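Local coordinates for protein VlsE1 (Borreliella burgdorferi, PDB 1L8W) that is a variable surface lipoprotein antigen of the Lyme disease spirochaete, whose sequence variation probably serves evasion of the host immune response, at residues 238-241 with 242-245; 264-268 with 269-273. All coordinates share one frame; numbering follows the deposited sequence.

Interaction 1: residues 238-241 with 242-245; sequences GKKP and EEAK
Lys240 holds its CG between its own backbone N and carbonyl carbon (chi1 59°) and Glu242 bends at chi2 (87°), and together these torsions bring the lysine methylenes against the glutamate carboxylate. The backbone beneath them makes a type I turn over Pro241 and Glu242 that runs on into an alpha turn, one isolated helical winding in the loop between helices 220-230 and 247-252. Its focus is Lys240 O, gripped by two amides: Ala244 N, at 3.0 Å from Lys240 O, comes nearly end-on to the carbonyl (C=O...N angle 172°), whereas Glu243 N stands well above the carbonyl plane. Proline suits the second position of the turn, where its fixed phi matches the bend.

Around this winding the Lys240 chain slants between two carboxylates. Glu242 OE1 meets Lys240 CE at 3.1 Å, and from another side Glu243 OE2 lies 3.1 Å from Lys240 CD. The ammonium itself falls short of a salt bridge, with NZ of Lys240 4.1 Å from OE2 of Glu242, so the attraction is probably a diffuse one. That OE2 is taken by the backbone N of Ala259, while OE1, 3.3 Å from Pro241 CD, is buried without a polar partner. Pro241 also packs on Phe194 and Phe261, and Ala244 on Ala250 of helix 247-252.

Two waters tie the loop further. One donates to both Pro241 O and Ala244 O, linking the two carbonyls. Lys239 runs extended from CB, which lies 3.9 Å from Ala244 N, and then bends at its last torsion; its NZ bonds to Asp237 O and donates to the other water, which sits 2.9 Å from Lys239 NZ and 2.8 Å from Lys245 N.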
loop_
_atom_site.group_PDB
_atom_site.type_symbol
_atom_site.label_atom_id
_atom_site.label_comp_id
_atom_site.label_asym_id
_atom_site.label_seq_id
_atom_site.Cartn_x
_atom_site.Cartn_y
_atom_site.Cartn_z
ATOM N N GLY A 238 -14.422 7.136 -3.860
ATOM C CA GLY A 238 -14.605 7.119 -2.419
ATOM C C GLY A 238 -16.015 6.838 -1.928
ATOM O O GLY A 238 -16.994 7.334 -2.488
ATOM N N LYS A 239 -16.104 6.044 -0.864
ATOM C CA LYS A 239 -17.374 5.666 -0.256
ATOM C C LYS A 239 -17.197 5.528 1.257
ATOM O O LYS A 239 -16.121 5.160 1.734
ATOM C CB LYS A 239 -17.856 4.331 -0.832
ATOM C CG LYS A 239 -18.076 4.333 -2.337
ATOM C CD LYS A 239 -18.679 3.024 -2.805
ATOM C CE LYS A 239 -18.621 2.896 -4.319
ATOM N NZ LYS A 239 -17.207 2.892 -4.815
ATOM N N LYS A 240 -18.253 5.818 2.014
ATOM C CA LYS A 240 -18.183 5.703 3.464
ATOM C C LYS A 240 -17.917 4.246 3.816
ATOM O O LYS A 240 -18.154 3.355 2.999
ATOM C CB LYS A 240 -19.480 6.199 4.112
ATOM C CG LYS A 240 -20.744 5.476 3.683
ATOM C CD LYS A 240 -21.983 6.245 4.156
ATOM C CE LYS A 240 -21.991 6.429 5.666
ATOM N NZ LYS A 240 -23.099 7.304 6.151
ATOM N N PRO A 241 -17.406 3.986 5.036
ATOM C CA PRO A 241 -17.088 2.636 5.518
ATOM C C PRO A 241 -18.207 1.617 5.336
ATOM O O PRO A 241 -17.959 0.454 5.023
ATOM C CB PRO A 241 -16.754 2.867 6.993
ATOM C CG PRO A 241 -16.200 4.264 6.996
ATOM C CD PRO A 241 -17.178 4.980 6.102
ATOM N N GLU A 242 -19.439 2.072 5.523
ATOM C CA GLU A 242 -20.612 1.215 5.414
ATOM C C GLU A 242 -20.923 0.728 4.008
ATOM O O GLU A 242 -21.586 -0.299 3.840
ATOM C CB GLU A 242 -21.847 1.941 5.961
ATOM C CG GLU A 242 -21.739 2.377 7.415
ATOM C CD GLU A 242 -21.085 3.740 7.573
ATOM O OE1 GLU A 242 -20.253 4.104 6.718
ATOM O OE2 GLU A 242 -21.396 4.444 8.560
ATOM N N GLU A 243 -20.434 1.449 3.003
ATOM C CA GLU A 243 -20.733 1.112 1.617
ATOM C C GLU A 243 -19.583 0.645 0.736
ATOM O O GLU A 243 -19.815 -0.009 -0.278
ATOM C CB GLU A 243 -21.400 2.312 0.951
ATOM C CG GLU A 243 -22.686 2.776 1.627
ATOM C CD GLU A 243 -23.153 4.127 1.109
ATOM O OE1 GLU A 243 -23.067 4.353 -0.115
ATOM O OE2 GLU A 243 -23.612 4.963 1.916
ATOM N N ALA A 244 -18.352 0.987 1.106
ATOM C CA ALA A 244 -17.183 0.597 0.314
ATOM C C ALA A 244 -17.137 -0.910 0.047
ATOM O O ALA A 244 -17.400 -1.713 0.944
ATOM C CB ALA A 244 -15.902 1.040 1.025
ATOM N N LYS A 245 -16.794 -1.286 -1.183
ATOM C CA LYS A 245 -16.707 -2.696 -1.560
ATOM C C LYS A 245 -15.294 -3.147 -1.947
ATOM O O LYS A 245 -15.062 -4.333 -2.221
ATOM C CB LYS A 245 -17.684 -3.003 -2.705
ATOM C CG LYS A 245 -19.167 -2.995 -2.292
ATOM C CD LYS A 245 -20.084 -3.295 -3.471
ATOM C CE LYS A 245 -21.550 -3.363 -3.050
ATOM N NZ LYS A 245 -21.824 -4.488 -2.111
HETATM O O HOH W 1 -17.159 0.331 -3.460
HETATM O O HOH W 2 -17.571 -1.647 3.540
#

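Interaction 2: residues 264-268 with 269-273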
loop_
_atom_site.group_PDB
_atom_site.type_symbol
_atom_site.label_atom_id
_atom_site.label_comp_id
_atom_site.label_asym_id
_atom_site.label_seq_id
_atom_site.Cartn_x
_atom_site.Cartn_y
_atom_site.Cartn_z
ATOM N N ASP A 264 -19.629 -6.992 2.821
ATOM C CA ASP A 264 -18.938 -8.264 2.997
ATOM C C ASP A 264 -17.611 -8.281 2.254
ATOM O O ASP A 264 -16.686 -8.980 2.655
ATOM C CB ASP A 264 -19.813 -9.426 2.512
ATOM C CG ASP A 264 -20.989 -9.705 3.437
ATOM O OD1 ASP A 264 -20.761 -9.993 4.631
ATOM O OD2 ASP A 264 -22.144 -9.640 2.967
ATOM N N GLU A 265 -17.520 -7.513 1.170
ATOM C CA GLU A 265 -16.291 -7.450 0.387
ATOM C C GLU A 265 -15.152 -6.890 1.229
ATOM O O GLU A 265 -13.992 -7.235 1.019
ATOM C CB GLU A 265 -16.489 -6.594 -0.866
ATOM C CG GLU A 265 -17.393 -7.237 -1.915
ATOM C CD GLU A 265 -18.852 -6.894 -1.725
ATOM O OE1 GLU A 265 -19.270 -6.684 -0.565
ATOM O OE2 GLU A 265 -19.583 -6.842 -2.743
HETATM N N MSE A 266 -15.485 -6.006 2.166
HETATM C CA MSE A 266 -14.491 -5.442 3.069
HETATM C C MSE A 266 -14.554 -6.339 4.315
HETATM O O MSE A 266 -14.663 -7.558 4.187
HETATM C CB MSE A 266 -14.829 -3.981 3.413
HETATM C CG MSE A 266 -14.497 -2.957 2.305
HETATM SE SE MSE A 266 -12.585 -2.770 1.829
HETATM C CE MSE A 266 -12.514 -4.164 0.506
ATOM N N LYS A 267 -14.501 -5.760 5.508
ATOM C CA LYS A 267 -14.566 -6.556 6.744
ATOM C C LYS A 267 -13.423 -7.560 6.901
ATOM O O LYS A 267 -12.929 -7.777 8.003
ATOM C CB LYS A 267 -15.906 -7.301 6.836
ATOM C CG LYS A 267 -17.100 -6.414 7.152
ATOM C CD LYS A 267 -18.357 -7.239 7.407
ATOM C CE LYS A 267 -19.482 -6.356 7.940
ATOM N NZ LYS A 267 -20.746 -7.105 8.190
ATOM N N LYS A 268 -13.012 -8.180 5.799
ATOM C CA LYS A 268 -11.911 -9.137 5.826
ATOM C C LYS A 268 -10.591 -8.416 6.107
ATOM O O LYS A 268 -10.390 -7.274 5.690
ATOM C CB LYS A 268 -11.839 -9.883 4.499
ATOM C CG LYS A 268 -12.911 -10.939 4.348
ATOM C CD LYS A 268 -12.881 -11.567 2.970
ATOM C CE LYS A 268 -13.647 -10.725 1.970
ATOM N NZ LYS A 268 -13.141 -9.333 1.898
ATOM N N ASP A 269 -9.698 -9.103 6.807
ATOM C CA ASP A 269 -8.404 -8.559 7.203
ATOM C C ASP A 269 -7.450 -8.084 6.114
ATOM O O ASP A 269 -6.748 -7.096 6.304
ATOM C CB ASP A 269 -7.672 -9.567 8.090
ATOM C CG ASP A 269 -8.387 -9.808 9.407
ATOM O OD1 ASP A 269 -8.743 -8.815 10.079
ATOM O OD2 ASP A 269 -8.584 -10.990 9.770
ATOM N N ASP A 270 -7.395 -8.779 4.988
ATOM C CA ASP A 270 -6.483 -8.351 3.939
ATOM C C ASP A 270 -7.002 -7.110 3.198
ATOM O O ASP A 270 -6.207 -6.305 2.709
ATOM C CB ASP A 270 -6.188 -9.512 2.980
ATOM C CG ASP A 270 -7.439 -10.121 2.388
ATOM O OD1 ASP A 270 -8.547 -9.838 2.901
ATOM O OD2 ASP A 270 -7.305 -10.896 1.409
ATOM N N GLN A 271 -8.326 -6.948 3.154
ATOM C CA GLN A 271 -8.971 -5.800 2.515
ATOM C C GLN A 271 -8.843 -4.570 3.414
ATOM O O GLN A 271 -8.571 -3.455 2.951
ATOM C CB GLN A 271 -10.450 -6.085 2.282
ATOM C CG GLN A 271 -10.730 -7.346 1.475
ATOM C CD GLN A 271 -10.097 -7.303 0.103
ATOM O OE1 GLN A 271 -10.246 -6.327 -0.630
ATOM N NE2 GLN A 271 -9.392 -8.366 -0.257
ATOM N N ILE A 272 -9.058 -4.780 4.706
ATOM C CA ILE A 272 -8.935 -3.705 5.676
ATOM C C ILE A 272 -7.479 -3.226 5.688
ATOM O O ILE A 272 -7.214 -2.031 5.589
ATOM C CB ILE A 272 -9.316 -4.188 7.078
ATOM C CG1 ILE A 272 -10.791 -4.595 7.081
ATOM C CG2 ILE A 272 -9.013 -3.112 8.100
ATOM C CD1 ILE A 272 -11.263 -5.214 8.369
ATOM N N ALA A 273 -6.550 -4.171 5.809
ATOM C CA ALA A 273 -5.121 -3.862 5.826
ATOM C C ALA A 273 -4.696 -3.120 4.548
ATOM O O ALA A 273 -3.776 -2.291 4.576
ATOM C CB ALA A 273 -4.317 -5.141 5.987
#
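With a positive phi of 61°, Lys267 turns the chain so that Lys268 arrives as the N-cap of helix 269-281, its O accepting from Ile272 N at 3.0 Å in the first full helical bond. That donor comes nearly straight at the carbonyl (C=O...N angle 163°); Gln271 N adds a second, weak bond to the same oxygen. Lys268 thus occupies the N-cap position, where the loop passes into the helix.

The Lys268 side chain curls back toward the loop that precedes it. A bend at chi3 (-84°), followed by another at chi4, brings its ammonium round to the carbonyls of Glu265 and Met266. NZ of Lys268 donates a hydrogen bond to Met266 O at 3.3 Å, tilted from the carbonyl plane; the bond to Glu265 O is modelled so short that its detail is doubtful. The lysine and Gln271 lie side by side and point the same way, NZ of Lys268 reaching within 3.2 Å of CG of Gln271.

Selenomethionine Met266 meets the same glutamine from a different direction, its chain crossing that of Gln271 at about a right angle. Bends at chi2 and chi3 set CE of Met266 3.3 Å from both CB and OE1 of Gln271. Pro247 of helix 247-252 touches both residues, so the loop, the new helix and that neighbour share a packed corner.

In the first turn, Asp269 and Asp270 lie near the helix N-terminus, where their negative charge would probably be favourable. Asp269 OD1 bonds to Asn187 ND2, but Asp270 OD1 is buried without a partner, 3.7 Å from Lys268 CB. Two residues further on, Ile272 CD1 rests 3.1 Å from Lys267 O.

Overall arrangement
Interactions 1 and 2 follow one another along the chain, their centres about 12 Å apart, and both are partly buried. The first stays wholly within a loop, about 18 Å from the centre of the chain, while the second, at about 14 Å, joins a loop to the start of helix 269-281. Both centre on a lysine carbonyl that accepts two amides, the second only weakly in interaction 2, but waters and carboxylate-methylene contacts surround the turn at Lys240, whereas Lys268 bends its ammonium back to carbonyls. Each packs on helix 247-252. They meet where Ala244 O lies 3.4 Å from Met266 CG and through a long, weak Lys245-Glu265 ion pair.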